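Local atomic coordinates of cytochrome C (Thioalkalivibrio paradoxus ARh 1, PDB entry 5N1T), a protein that probably carries electrons as a small class I-type cytochrome c, holding a covalently attached heme c. Residues B[56-60]-B[61-65]. Residues are numbered along the deposited sequence; the frame is centred on the assembly and turned at random.
Sequences SGLDA and DQIAE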
ATOM      1  N   SER B  56     -25.187  26.328   8.694  1.00 76.19           N
ATOM      2  CA  SER B  56     -25.574  27.292   9.733  1.00 81.10           C
ATOM      3  C   SER B  56     -26.615  28.343   9.306  1.00 82.83           C
ATOM      4  O   SER B  56     -27.584  28.578  10.064  1.00 70.11           O
ATOM      5  CB  SER B  56     -24.320  27.977  10.298  1.00 72.91           C
ATOM      6  OG  SER B  56     -23.484  28.426   9.236  1.00 68.71           O
ATOM      7  N   GLY B  57     -26.431  28.935   8.110  1.00 74.48           N
ATOM      8  CA  GLY B  57     -27.340  29.978   7.588  1.00 70.08           C
ATOM      9  C   GLY B  57     -28.591  29.478   6.875  1.00 67.02           C
ATOM     10  O   GLY B  57     -28.932  29.976   5.813  1.00 65.50           O
ATOM     11  N   LEU B  58     -29.258  28.492   7.470  1.00 71.15           N
ATOM     12  CA  LEU B  58     -30.412  27.788   6.908  1.00 71.35           C
ATOM     13  C   LEU B  58     -31.342  27.461   8.054  1.00 69.11           C
ATOM     14  O   LEU B  58     -30.879  27.145   9.158  1.00 73.87           O
ATOM     15  CB  LEU B  58     -29.987  26.447   6.282  1.00 75.14           C
ATOM     16  CG  LEU B  58     -29.332  26.241   4.908  1.00 79.03           C
ATOM     17  CD1 LEU B  58     -29.250  24.756   4.565  1.00 68.76           C
ATOM     18  CD2 LEU B  58     -30.107  26.964   3.821  1.00 71.18           C
ATOM     19  N   ASP B  59     -32.642  27.491   7.805  1.00 64.40           N
ATOM     20  CA  ASP B  59     -33.602  27.113   8.852  1.00 73.65           C
ATOM     21  C   ASP B  59     -34.176  25.674   8.685  1.00 75.36           C
ATOM     22  O   ASP B  59     -34.031  25.057   7.603  1.00 67.68           O
ATOM     23  CB  ASP B  59     -34.719  28.171   9.006  1.00 76.60           C
ATOM     24  CG  ASP B  59     -35.538  28.376   7.721  1.00 76.12           C
ATOM     25  OD1 ASP B  59     -35.916  27.388   7.051  1.00 74.35           O
ATOM     26  OD2 ASP B  59     -35.822  29.546   7.393  1.00 83.29           O
ATOM     27  N   ALA B  60     -34.832  25.178   9.752  1.00 65.26           N
ATOM     28  CA  ALA B  60     -35.408  23.834   9.822  1.00 59.45           C
ATOM     29  C   ALA B  60     -36.064  23.409   8.510  1.00 64.50           C
ATOM     30  O   ALA B  60     -35.758  22.352   7.941  1.00 72.91           O
ATOM     31  CB  ALA B  60     -36.394  23.752  10.970  1.00 52.26           C
ATOM     32  N   ASP B  61     -36.918  24.281   8.007  1.00 70.46           N
ATOM     33  CA  ASP B  61     -37.743  23.997   6.866  1.00 72.54           C
ATOM     34  C   ASP B  61     -36.899  23.707   5.642  1.00 70.11           C
ATOM     35  O   ASP B  61     -37.136  22.689   4.970  1.00 70.66           O
ATOM     36  CB  ASP B  61     -38.743  25.144   6.645  1.00 81.40           C
ATOM     37  CG  ASP B  61     -40.012  24.977   7.476  1.00 85.50           C
ATOM     38  OD1 ASP B  61     -39.943  24.686   8.696  1.00 84.94           O
ATOM     39  OD2 ASP B  61     -41.097  25.126   6.889  1.00 98.98           O
ATOM     40  N   GLN B  62     -35.906  24.571   5.381  1.00 59.94           N
ATOM     41  CA  GLN B  62     -34.958  24.368   4.262  1.00 58.21           C
ATOM     42  C   GLN B  62     -34.206  23.048   4.374  1.00 54.08           C
ATOM     43  O   GLN B  62     -34.156  22.264   3.404  1.00 50.28           O
ATOM     44  CB  GLN B  62     -33.953  25.505   4.166  1.00 55.28           C
ATOM     45  CG  GLN B  62     -34.575  26.849   3.854  1.00 49.04           C
ATOM     46  CD  GLN B  62     -33.622  27.977   4.125  1.00 48.77           C
ATOM     47  OE1 GLN B  62     -33.225  28.222   5.269  1.00 53.69           O
ATOM     48  NE2 GLN B  62     -33.234  28.675   3.070  1.00 49.09           N
ATOM     49  N   ILE B  63     -33.663  22.790   5.568  1.00 51.92           N
ATOM     50  CA  ILE B  63     -32.918  21.573   5.794  1.00 51.73           C
ATOM     51  C   ILE B  63     -33.832  20.386   5.544  1.00 54.27           C
ATOM     52  O   ILE B  63     -33.536  19.570   4.678  1.00 58.46           O
ATOM     53  CB  ILE B  63     -32.241  21.500   7.167  1.00 51.39           C
ATOM     54  CG1 ILE B  63     -31.148  22.599   7.275  1.00 54.42           C
ATOM     55  CG2 ILE B  63     -31.672  20.087   7.367  1.00 46.09           C
ATOM     56  CD1 ILE B  63     -30.570  22.851   8.680  1.00 46.98           C
ATOM     57  N   ALA B  64     -34.958  20.316   6.248  1.00 55.74           N
ATOM     58  CA  ALA B  64     -35.841  19.153   6.115  1.00 57.72           C
ATOM     59  C   ALA B  64     -36.244  18.964   4.650  1.00 58.69           C
ATOM     60  O   ALA B  64     -36.159  17.865   4.130  1.00 57.86           O
ATOM     61  CB  ALA B  64     -37.074  19.270   7.028  1.00 51.52           C
ATOM     62  N   GLU B  65     -36.622  20.057   3.983  1.00 63.99           N
ATOM     63  CA  GLU B  65     -37.263  19.978   2.679  1.00 66.29           C
ATOM     64  C   GLU B  65     -36.268  19.451   1.658  1.00 67.93           C
ATOM     65  O   GLU B  65     -36.669  18.762   0.732  1.00 77.01           O
ATOM     66  CB  GLU B  65     -37.898  21.323   2.270  1.00 59.56           C
TER
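Asp59 and Gln62 bond to each other twice, each side chain accepting from the other's backbone N-H, and so give a worked example of the capping box at the start of a helix. Asp59 is the N-cap: its OD1 accepts from Gln62 N at 3.3 Å, a long but nearly straight bond. In return Gln62 OE1 takes the N-H of Asp59 at 2.7 Å, with the donor lying in the plane of the amide carbonyl. The two side chains cross at about a right angle, carboxylate and amide planes turned 46° apart. Torsions explain the exchange. With chi1 at 60°, the Asp59 carboxylate sits between its own N and carbonyl carbon and faces the first turn, while Gln62 CG, anti to its carbonyl carbon (chi1 -64°), starts a chain that runs back to the loop. Two N-H groups near the helix start, which lack a preceding turn to bond to, thereby gain acceptors, and the negative carboxylate probably interacts favourably with the helix dipole.

Leu58 adds an apolar layer beside the box. Its CD2 lies over the face of the Gln62 amide, 3.6 Å from NE2, and its CD1 meets Ile63 CG1 at 3.9 Å, the residue before the N-cap meeting the fourth residue of the helix, a hydrophobic staple. The first turn itself is closed by backbone bonds: Ile63 N to Asp59 O at 3.1 Å and Ala64 N to Ala60 O at 2.8 Å.

Further out, Leu58 and Ile63 both touch the heme c, so the cap adjoins the cofactor pocket, whereas Asp59, Asp61 and Gln62 are exposed. The loop after helix 29-42 thus passes into helix 60-72, whose Ile63 and Ala64 pack against Ile92, Ala96 and Ile99 of the C-terminal helix 89-101.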